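Local coordinates for Thiol:disulfide interchange protein DsbA (Pseudomonas aeruginosa, PDB 5DCH) that probably introduces disulfide bonds into other periplasmic proteins by passing on its own redox-active disulfide, at residues Ile27-Leu32 with Val58-Leu63; Gly68-Val73 with Lys104-Glu109; His74-Leu79 with Gly136-Ala141. The protein carries 1 engineered substitution. All blocks are in the same frame, centred on the assembly; numbering follows the deposited sequence. Where two conformers were deposited one is given.

Interaction 1 (Ile27-Leu32 with Val58-Leu63); sequences IEVVEL and VHFVRL. With 1YO (3-[(2-methylbenzyl)sulfanyl]-4H-1,2,4-triazol-4-amine), chain B.
Val29 overlaps the rim of the Phe60 ring: its CG1 methyl lies in the ring plane, 3.9 Å from Phe60 CD1. With CG1 set anti to the backbone N (chi1 177°), Val29 CG2 is left beside that N and meets Val58 CG1 of the other strand, also at 3.9 Å. Further along this face Glu31 and Arg62 run side by side, pointing the same way. Glu31 OE1 sits 2.8 Å from Arg62 NE, a salt bridge whose hydrogen bond is weak, bent to 125° at the hydrogen; the carboxylate and guanidinium planes stand 59° apart. Arg62 NH2 has a second acid partner, Glu44 of helix 38-52, and one guanidinium face takes Phe60 CE2, 3.8 Å above the plane and offset toward the rim. These strands are the two parallel arms of a beta-alpha-beta unit of the thioredoxin fold, with helix 38-52 as the crossover. Their one-to-one register shows in five backbone hydrogen bonds that alternate in direction, with donors His59, Val61 and Leu63 on one strand and Val29 and Glu31 on the other, supplemented by CA-H...O contacts such as Val30 CA to Val61 O at 3.2 Å. On the other face Val30 CG1 meets Leu63 CB at 3.9 Å, and the bound triazole compound 1YO lies over the same surface. Glu28 OE2, hydrogen-bonded to Ser22, approaches the amino nitrogen NAB of 1YO to 3.0 Å, while Val61 CG1 lies 3.9 Å from its sulfur SAK, beyond which Leu63 CD1 faces the ligand's methylphenyl ring.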
loop_
_atom_site.group_PDB
_atom_site.type_symbol
_atom_site.label_atom_id
_atom_site.label_comp_id
_atom_site.label_asym_id
_atom_site.label_seq_id
_atom_site.Cartn_x
_atom_site.Cartn_y
_atom_site.Cartn_z
ATOM N N ILE A 27 -8.715 2.521 -13.260
ATOM C CA ILE A 27 -8.357 1.143 -12.931
ATOM C C ILE A 27 -7.448 1.226 -11.721
ATOM O O ILE A 27 -6.353 1.797 -11.785
ATOM C CB ILE A 27 -7.670 0.458 -14.112
ATOM C CG1 ILE A 27 -8.605 0.437 -15.341
ATOM C CG2 ILE A 27 -7.245 -0.967 -13.735
ATOM C CD1 ILE A 27 -7.907 0.118 -16.644
ATOM N N GLU A 28 -7.899 0.651 -10.612
ATOM C CA GLU A 28 -7.154 0.742 -9.365
ATOM C C GLU A 28 -6.044 -0.317 -9.316
ATOM O O GLU A 28 -6.229 -1.447 -9.765
ATOM C CB GLU A 28 -8.078 0.540 -8.177
ATOM C CG GLU A 28 -7.468 0.893 -6.837
ATOM C CD GLU A 28 -8.420 0.643 -5.694
ATOM O OE1 GLU A 28 -8.825 -0.524 -5.518
ATOM O OE2 GLU A 28 -8.773 1.606 -4.967
ATOM N N VAL A 29 -4.903 0.064 -8.761
ATOM C CA VAL A 29 -3.866 -0.901 -8.387
ATOM C C VAL A 29 -3.512 -0.612 -6.947
ATOM O O VAL A 29 -3.047 0.462 -6.626
ATOM C CB VAL A 29 -2.625 -0.750 -9.243
ATOM C CG1 VAL A 29 -1.552 -1.694 -8.797
ATOM C CG2 VAL A 29 -2.952 -0.992 -10.691
ATOM N N VAL A 30 -3.735 -1.594 -6.082
ATOM C CA VAL A 30 -3.419 -1.473 -4.659
ATOM C C VAL A 30 -2.214 -2.341 -4.330
ATOM O O VAL A 30 -2.163 -3.495 -4.740
ATOM C CB VAL A 30 -4.589 -1.966 -3.807
ATOM C CG1 VAL A 30 -4.190 -2.059 -2.331
ATOM C CG2 VAL A 30 -5.804 -1.084 -3.972
ATOM N N GLU A 31 -1.241 -1.752 -3.654
ATOM C CA GLU A 31 -0.209 -2.549 -2.967
ATOM C C GLU A 31 -0.476 -2.516 -1.478
ATOM O O GLU A 31 -0.448 -1.461 -0.859
ATOM C CB GLU A 31 1.218 -2.045 -3.229
ATOM C CG GLU A 31 2.273 -2.961 -2.594
ATOM C CD GLU A 31 3.614 -2.316 -2.305
ATOM O OE1 GLU A 31 3.756 -1.094 -2.452
ATOM O OE2 GLU A 31 4.539 -3.063 -1.904
ATOM N N LEU A 32 -0.765 -3.683 -0.907
ATOM C CA LEU A 32 -0.854 -3.796 0.537
ATOM C C LEU A 32 0.537 -4.092 1.063
ATOM O O LEU A 32 1.234 -4.955 0.540
ATOM C CB LEU A 32 -1.831 -4.900 0.936
ATOM C CG LEU A 32 -3.284 -4.573 0.622
ATOM C CD1 LEU A 32 -3.613 -5.128 -0.723
ATOM C CD2 LEU A 32 -4.216 -5.131 1.674
ATOM N N VAL A 58 -5.136 4.905 -14.716
ATOM C CA VAL A 58 -4.810 4.000 -13.624
ATOM C C VAL A 58 -4.556 4.793 -12.350
ATOM O O VAL A 58 -3.945 5.862 -12.394
ATOM C CB VAL A 58 -3.556 3.151 -13.964
ATOM C CG1 VAL A 58 -3.133 2.313 -12.776
ATOM C CG2 VAL A 58 -3.827 2.242 -15.186
ATOM N N HIS A 59 -5.021 4.266 -11.215
ATOM C CA HIS A 59 -4.801 4.908 -9.934
ATOM C C HIS A 59 -4.099 3.920 -9.001
ATOM O O HIS A 59 -4.684 2.922 -8.597
ATOM C CB HIS A 59 -6.122 5.347 -9.302
ATOM C CG HIS A 59 -5.952 6.007 -7.976
ATOM N ND1 HIS A 59 -6.634 5.613 -6.848
ATOM C CD2 HIS A 59 -5.188 7.060 -7.605
ATOM C CE1 HIS A 59 -6.280 6.380 -5.832
ATOM N NE2 HIS A 59 -5.409 7.271 -6.268
ATOM N N PHE A 60 -2.842 4.214 -8.693
ATOM C CA PHE A 60 -2.043 3.400 -7.786
ATOM C C PHE A 60 -2.209 3.894 -6.361
ATOM O O PHE A 60 -2.065 5.083 -6.088
ATOM C CB PHE A 60 -0.576 3.461 -8.191
ATOM C CG PHE A 60 0.327 2.704 -7.295
ATOM C CD1 PHE A 60 0.377 1.330 -7.345
ATOM C CD2 PHE A 60 1.142 3.364 -6.394
ATOM C CE1 PHE A 60 1.220 0.620 -6.493
ATOM C CE2 PHE A 60 1.986 2.659 -5.547
ATOM C CZ PHE A 60 2.020 1.288 -5.602
ATOM N N VAL A 61 -2.496 2.953 -5.465
ATOM C CA VAL A 61 -2.751 3.209 -4.056
ATOM C C VAL A 61 -1.888 2.251 -3.240
ATOM O O VAL A 61 -1.860 1.053 -3.522
ATOM C CB VAL A 61 -4.238 2.861 -3.688
ATOM C CG1 VAL A 61 -4.506 3.059 -2.190
ATOM C CG2 VAL A 61 -5.210 3.653 -4.532
ATOM N N ARG A 62 -1.191 2.772 -2.239
ATOM C CA ARG A 62 -0.646 1.930 -1.188
ATOM C C ARG A 62 -1.629 1.892 -0.033
ATOM O O ARG A 62 -2.187 2.912 0.364
ATOM C CB ARG A 62 0.698 2.463 -0.698
ATOM C CG ARG A 62 1.833 2.030 -1.556
ATOM C CD ARG A 62 3.125 1.955 -0.760
ATOM N NE ARG A 62 4.227 1.571 -1.625
ATOM C CZ ARG A 62 4.772 2.386 -2.514
ATOM N NH1 ARG A 62 4.315 3.629 -2.634
ATOM N NH2 ARG A 62 5.761 1.958 -3.284
ATOM N N LEU A 63 -1.825 0.700 0.510
ATOM C CA LEU A 63 -2.743 0.492 1.623
ATOM C C LEU A 63 -1.991 -0.268 2.697
ATOM O O LEU A 63 -1.484 -1.355 2.428
ATOM C CB LEU A 63 -3.934 -0.355 1.173
ATOM C CG LEU A 63 -5.100 -0.499 2.155
ATOM C CD1 LEU A 63 -5.823 0.853 2.350
ATOM C CD2 LEU A 63 -6.082 -1.565 1.683
HETATM C CAA 1YO B . -10.344 3.642 2.010
HETATM C CAC 1YO B . -7.493 4.074 4.427
HETATM C CAD 1YO B . -6.474 4.472 3.576
HETATM C CAE 1YO B . -8.754 3.801 3.925
HETATM C CAF 1YO B . -6.712 4.603 2.218
HETATM C CAG 1YO B . -11.162 0.990 -2.050
HETATM C CAH 1YO B . -8.255 4.460 0.266
HETATM C CAL 1YO B . -8.992 3.930 2.569
HETATM C CAM 1YO B . -7.978 4.341 1.723
HETATM C CAN 1YO B . -9.685 2.320 -1.090
HETATM N NAB 1YO B . -8.768 0.417 -2.222
HETATM N NAI 1YO B . -11.795 2.019 -1.473
HETATM N NAJ 1YO B . -10.903 2.824 -0.888
HETATM N NAO 1YO B . -9.816 1.182 -1.832
HETATM S SAK 1YO B . -8.111 2.926 -0.591
#

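Interaction 2 (Gly68-Val73 with Lys104-Glu109); sequences GGIWNV and KLATPE
In the helical part of DsbA, the first turn of helix 70-84 meets the loop leading into helix 108-116 where Ile70 and Val73 rest against Ala106. Ile70 touches with the very end of its chain: CD1 lies 3.8 Å from Ala106 CB, a methyl-to-methyl contact. With chi1 of -169° CG1 is anti to the backbone N, and the turn at chi2 (64°) brings CD1 to the loop. Val73, one helical turn on, uses its CG1 methyl instead, which settles against the loop backbone 3.5 Å from Ala106 O and 4.1 Å from Leu105 O. Val73 and Ala106 are also the nearest pair of CA atoms, 6.6 Å apart. Only 134 Å² is buried over both sides, so this is a small surface contact made by van der Waals forces, and Met111 and Tyr129 widen the apolar surroundings of Val73. Each partner also has polar bonds of its own. Asn72 OD1 accepts Gly68 N at 2.8 Å, the donor standing 54° out of the amide carbonyl plane, which ties the glycine turn to the helix it precedes. On the loop side, the Glu110 carboxylate takes the backbone N-H groups of Leu105 and Ala106, and Thr107 OG1 in turn binds Glu110 N. That last bond is the mark of an N-cap, here a threonine followed by proline at the start of helix 108-116.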
loop_
_atom_site.group_PDB
_atom_site.type_symbol
_atom_site.label_atom_id
_atom_site.label_comp_id
_atom_site.label_asym_id
_atom_site.label_seq_id
_atom_site.Cartn_x
_atom_site.Cartn_y
_atom_site.Cartn_z
ATOM N N GLY A 68 -2.447 -5.875 13.152
ATOM C CA GLY A 68 -2.294 -5.855 14.592
ATOM C C GLY A 68 -0.943 -5.363 15.078
ATOM O O GLY A 68 0.044 -5.345 14.342
ATOM N N GLY A 69 -0.900 -4.956 16.336
ATOM C CA GLY A 69 0.355 -4.575 16.954
ATOM C C GLY A 69 1.062 -3.479 16.174
ATOM O O GLY A 69 0.466 -2.477 15.774
ATOM N N ILE A 70 2.358 -3.677 15.976
ATOM C CA ILE A 70 3.201 -2.701 15.316
ATOM C C ILE A 70 2.768 -2.463 13.866
ATOM O O ILE A 70 2.997 -1.375 13.325
ATOM C CB ILE A 70 4.683 -3.123 15.389
ATOM C CG1 ILE A 70 5.629 -2.003 14.958
ATOM C CG2 ILE A 70 4.954 -4.381 14.552
ATOM C CD1 ILE A 70 5.595 -0.772 15.846
ATOM N N TRP A 71 2.110 -3.434 13.231
ATOM C CA TRP A 71 1.607 -3.184 11.862
ATOM C C TRP A 71 0.586 -2.043 11.891
ATOM O O TRP A 71 0.496 -1.212 10.953
ATOM C CB TRP A 71 0.921 -4.414 11.266
ATOM C CG TRP A 71 1.817 -5.580 10.996
ATOM C CD1 TRP A 71 2.730 -6.147 11.852
ATOM C CD2 TRP A 71 1.845 -6.374 9.809
ATOM N NE1 TRP A 71 3.331 -7.216 11.254
ATOM C CE2 TRP A 71 2.801 -7.391 10.005
ATOM C CE3 TRP A 71 1.144 -6.332 8.596
ATOM C CZ2 TRP A 71 3.081 -8.345 9.043
ATOM C CZ3 TRP A 71 1.438 -7.278 7.642
ATOM C CH2 TRP A 71 2.397 -8.272 7.869
ATOM N N ASN A 72 -0.215 -1.997 12.951
ATOM C CA ASN A 72 -1.256 -0.971 13.057
ATOM C C ASN A 72 -0.655 0.408 13.346
ATOM O O ASN A 72 -1.071 1.408 12.783
ATOM C CB ASN A 72 -2.262 -1.360 14.123
ATOM C CG ASN A 72 -3.163 -2.497 13.687
ATOM O OD1 ASN A 72 -2.922 -3.163 12.674
ATOM N ND2 ASN A 72 -4.228 -2.712 14.445
ATOM N N VAL A 73 0.349 0.438 14.210
ATOM C CA VAL A 73 1.070 1.656 14.547
ATOM C C VAL A 73 1.746 2.242 13.299
ATOM O O VAL A 73 1.576 3.412 12.968
ATOM C CB VAL A 73 2.115 1.347 15.642
ATOM C CG1 VAL A 73 3.064 2.498 15.855
ATOM C CG2 VAL A 73 1.410 0.961 16.937
ATOM N N LYS A 104 12.758 2.042 15.517
ATOM C CA LYS A 104 11.514 1.309 15.718
ATOM C C LYS A 104 10.267 2.052 15.237
ATOM O O LYS A 104 9.296 1.423 14.791
ATOM C CB LYS A 104 11.344 0.960 17.194
ATOM C CG LYS A 104 12.496 0.143 17.764
ATOM C CD LYS A 104 12.694 -1.158 17.010
ATOM C CE LYS A 104 13.804 -2.002 17.627
ATOM N NZ LYS A 104 13.957 -3.321 16.950
ATOM N N LEU A 105 10.306 3.378 15.342
ATOM C CA LEU A 105 9.163 4.248 15.036
ATOM C C LEU A 105 7.866 3.643 15.588
ATOM O O LEU A 105 6.886 3.418 14.855
ATOM C CB LEU A 105 9.057 4.504 13.524
ATOM C CG LEU A 105 10.289 5.106 12.851
ATOM C CD1 LEU A 105 10.009 5.402 11.394
ATOM C CD2 LEU A 105 10.741 6.366 13.583
ATOM N N ALA A 106 7.872 3.397 16.894
ATOM C CA ALA A 106 6.850 2.564 17.523
ATOM C C ALA A 106 5.849 3.333 18.395
ATOM O O ALA A 106 4.877 2.755 18.886
ATOM C CB ALA A 106 7.515 1.462 18.322
ATOM N N THR A 107 6.085 4.630 18.585
ATOM C CA THR A 107 5.151 5.487 19.299
ATOM C C THR A 107 5.003 6.779 18.518
ATOM O O THR A 107 5.912 7.155 17.777
ATOM C CB THR A 107 5.656 5.847 20.704
ATOM O OG1 THR A 107 6.803 6.696 20.594
ATOM C CG2 THR A 107 6.006 4.593 21.512
ATOM N N PRO A 108 3.857 7.468 18.660
ATOM C CA PRO A 108 3.732 8.714 17.891
ATOM C C PRO A 108 4.808 9.750 18.229
ATOM O O PRO A 108 5.220 10.518 17.365
ATOM C CB PRO A 108 2.328 9.236 18.251
ATOM C CG PRO A 108 1.826 8.367 19.343
ATOM C CD PRO A 108 2.604 7.102 19.339
ATOM N N GLU A 109 5.264 9.759 19.472
ATOM C CA GLU A 109 6.297 10.688 19.886
ATOM C C GLU A 109 7.604 10.388 19.147
ATOM O O GLU A 109 8.272 11.289 18.640
ATOM C CB GLU A 109 6.472 10.620 21.404
ATOM C CG GLU A 109 5.252 11.122 22.175
ATOM C CD GLU A 109 4.149 10.068 22.401
ATOM O OE1 GLU A 109 4.264 8.908 21.925
ATOM O OE2 GLU A 109 3.151 10.421 23.079
#

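Interaction 3 (His74-Leu79 with Gly136-Ala141); sequences HGQMFL and GQMEKA. With 1YO (3-[(2-methylbenzyl)sulfanyl]-4H-1,2,4-triazol-4-amine), chain B.
Met138 drives its thioether into the angle between Gln76 and Leu79, and here the contact is tight. Its SD lies 3.6 Å from Leu79 CD1 and 3.7 Å from Gln76 CA, and the backbone of Gly75 comes within 4.2 Å of Met138 SD through its carbonyl C. Two successive turns in the methionine chain (chi2 -78°, chi3 -76°) bend it so that the Met138 CE methyl meets Gln76 OE1 at 3.6 Å. The Gln76 and Met138 side chains cross at about a right angle, with Met138 CE against the OE1 and CB of Gln76; the amide itself is held elsewhere, by NE2 bonding to Tyr129 O. On the looser side stands Gln137, partly exposed and extended beyond CG. Its OE1 merely passes Leu79 CB at 3.9 Å, a van der Waals approach without a polar partner across the two segments. Leu79 divides its methyls: CD1 goes to the methionine, while CD2 faces the methylphenyl ring of 1YO, nearest its CAD. The ligand ring is bordered from the second helix by Gln137 O, 3.2 Å from CAC, and by Lys140 CB, 3.7 Å from CAE, the latter from an exposed residue. The helix segments pass 10.3 Å apart at 117°, a wide crossing that confines contact to these few residues. Around it, Ile134 extends the apolar seam along helix 132-148, Leu66 covers Met138 and Ala141, Pro64 of strand 58-64 abuts Leu79, and on the far side of helix 70-84 Met77 packs against Val94 of helix 87-99.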
loop_
_atom_site.group_PDB
_atom_site.type_symbol
_atom_site.label_atom_id
_atom_site.label_comp_id
_atom_site.label_asym_id
_atom_site.label_seq_id
_atom_site.Cartn_x
_atom_site.Cartn_y
_atom_site.Cartn_z
ATOM N N HIS A 74 2.489 1.412 12.575
ATOM C CA HIS A 74 3.142 1.890 11.361
ATOM C C HIS A 74 2.131 2.255 10.277
ATOM O O HIS A 74 2.352 3.187 9.478
ATOM C CB HIS A 74 4.085 0.815 10.849
ATOM C CG HIS A 74 5.341 0.707 11.643
ATOM N ND1 HIS A 74 6.207 -0.360 11.535
ATOM C CD2 HIS A 74 5.895 1.551 12.552
ATOM C CE1 HIS A 74 7.245 -0.165 12.327
ATOM N NE2 HIS A 74 7.073 0.976 12.965
ATOM N N GLY A 75 1.024 1.516 10.234
ATOM C CA GLY A 75 -0.038 1.830 9.293
ATOM C C GLY A 75 -0.703 3.152 9.603
ATOM O O GLY A 75 -1.039 3.905 8.680
ATOM N N GLN A 76 -0.876 3.446 10.888
ATOM C CA GLN A 76 -1.474 4.699 11.301
ATOM C C GLN A 76 -0.531 5.871 10.946
ATOM O O GLN A 76 -0.977 6.948 10.532
ATOM C CB GLN A 76 -1.790 4.654 12.795
ATOM C CG GLN A 76 -2.713 5.774 13.227
ATOM C CD GLN A 76 -3.410 5.476 14.520
ATOM O OE1 GLN A 76 -3.594 4.309 14.901
ATOM N NE2 GLN A 76 -3.815 6.529 15.214
ATOM N N MET A 77 0.771 5.644 11.071
ATOM C CA MET A 77 1.760 6.627 10.646
ATOM C C MET A 77 1.603 6.881 9.146
ATOM O O MET A 77 1.554 8.027 8.700
ATOM C CB MET A 77 3.172 6.138 10.957
ATOM C CG MET A 77 4.245 7.107 10.499
ATOM S SD MET A 77 5.930 6.615 10.928
ATOM C CE MET A 77 5.993 4.997 10.162
ATOM N N PHE A 78 1.525 5.804 8.368
ATOM C CA PHE A 78 1.343 5.926 6.919
ATOM C C PHE A 78 0.128 6.783 6.586
ATOM O O PHE A 78 0.210 7.715 5.774
ATOM C CB PHE A 78 1.195 4.546 6.272
ATOM C CG PHE A 78 0.835 4.602 4.812
ATOM C CD1 PHE A 78 1.795 4.893 3.865
ATOM C CD2 PHE A 78 -0.470 4.390 4.385
ATOM C CE1 PHE A 78 1.458 4.965 2.516
ATOM C CE2 PHE A 78 -0.800 4.467 3.035
ATOM C CZ PHE A 78 0.168 4.741 2.111
ATOM N N LEU A 79 -1.017 6.469 7.185
ATOM C CA LEU A 79 -2.250 7.179 6.850
ATOM C C LEU A 79 -2.164 8.632 7.275
ATOM O O LEU A 79 -2.703 9.513 6.604
ATOM C CB LEU A 79 -3.457 6.498 7.497
ATOM C CG LEU A 79 -3.775 5.087 7.001
ATOM C CD1 LEU A 79 -4.855 4.471 7.851
ATOM C CD2 LEU A 79 -4.190 5.113 5.523
ATOM N N GLY A 136 -11.210 6.585 11.313
ATOM C CA GLY A 136 -12.103 6.097 10.280
ATOM C C GLY A 136 -11.348 5.428 9.153
ATOM O O GLY A 136 -11.759 4.393 8.632
ATOM N N GLN A 137 -10.242 6.043 8.752
ATOM C CA GLN A 137 -9.422 5.490 7.688
ATOM C C GLN A 137 -8.805 4.159 8.094
ATOM O O GLN A 137 -8.674 3.258 7.271
ATOM C CB GLN A 137 -8.320 6.470 7.300
ATOM C CG GLN A 137 -8.862 7.677 6.586
ATOM C CD GLN A 137 -7.802 8.674 6.247
ATOM O OE1 GLN A 137 -6.615 8.340 6.177
ATOM N NE2 GLN A 137 -8.216 9.915 6.028
ATOM N N MET A 138 -8.397 4.041 9.354
ATOM C CA MET A 138 -7.876 2.770 9.847
ATOM C C MET A 138 -8.939 1.669 9.727
ATOM O O MET A 138 -8.659 0.549 9.291
ATOM C CB MET A 138 -7.441 2.905 11.302
ATOM C CG MET A 138 -6.207 3.758 11.478
ATOM S SD MET A 138 -4.681 2.911 11.054
ATOM C CE MET A 138 -4.470 1.851 12.491
ATOM N N GLU A 139 -10.171 1.975 10.110
ATOM C CA GLU A 139 -11.227 0.975 10.040
ATOM C C GLU A 139 -11.519 0.603 8.584
ATOM O O GLU A 139 -11.705 -0.576 8.262
ATOM C CB GLU A 139 -12.462 1.439 10.803
ATOM C CG GLU A 139 -12.254 1.377 12.327
ATOM C CD GLU A 139 -11.480 0.129 12.771
ATOM O OE1 GLU A 139 -11.912 -0.997 12.440
ATOM O OE2 GLU A 139 -10.430 0.270 13.433
ATOM N N LYS A 140 -11.537 1.596 7.700
ATOM C CA LYS A 140 -11.759 1.327 6.284
ATOM C C LYS A 140 -10.652 0.428 5.726
ATOM O O LYS A 140 -10.931 -0.535 5.000
ATOM C CB LYS A 140 -11.875 2.630 5.486
ATOM C CG LYS A 140 -13.164 3.387 5.777
ATOM C CD LYS A 140 -13.243 4.705 5.021
ATOM C CE LYS A 140 -14.449 5.529 5.452
ATOM N NZ LYS A 140 -14.171 6.393 6.629
ATOM N N ALA A 141 -9.402 0.720 6.078
ATOM C CA ALA A 141 -8.279 -0.084 5.600
ATOM C C ALA A 141 -8.370 -1.521 6.108
ATOM O O ALA A 141 -8.022 -2.449 5.385
ATOM C CB ALA A 141 -6.967 0.537 6.002
HETATM C CAA 1YO B . -10.344 3.642 2.010
HETATM C CAC 1YO B . -7.493 4.074 4.427
HETATM C CAD 1YO B . -6.474 4.472 3.576
HETATM C CAE 1YO B . -8.754 3.801 3.925
HETATM C CAF 1YO B . -6.712 4.603 2.218
HETATM C CAG 1YO B . -11.162 0.990 -2.050
HETATM C CAH 1YO B . -8.255 4.460 0.266
HETATM C CAL 1YO B . -8.992 3.930 2.569
HETATM C CAM 1YO B . -7.978 4.341 1.723
HETATM C CAN 1YO B . -9.685 2.320 -1.090
HETATM N NAB 1YO B . -8.768 0.417 -2.222
HETATM N NAI 1YO B . -11.795 2.019 -1.473
HETATM N NAJ 1YO B . -10.903 2.824 -0.888
HETATM N NAO 1YO B . -9.816 1.182 -1.832
HETATM S SAK 1YO B . -8.111 2.926 -0.591
#

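In the fold
Interactions 1 and 3, with centres 15 Å apart, both border 1YO: the strands meet the triazole amine, the sulfur and, through Leu63, the methylphenyl ring, and the helices meet that ring, while Tyr148 OH adds a hydrogen bond to the ligand. They touch directly where Leu63 CD1 lies 3.8 Å from Ala141 CB. Interaction 2 shares helix 70-84 with interaction 3, their centres about 11 Å apart, and His74 NE2 probably hydrogen-bonds to Lys104 O at 2.9 Å. Interactions 1 and 2 stay about 7 Å apart at their nearest atoms. Glu31 in interaction 1 lies near, without touching, the predicted redox-active Cys37-Cys40 pair.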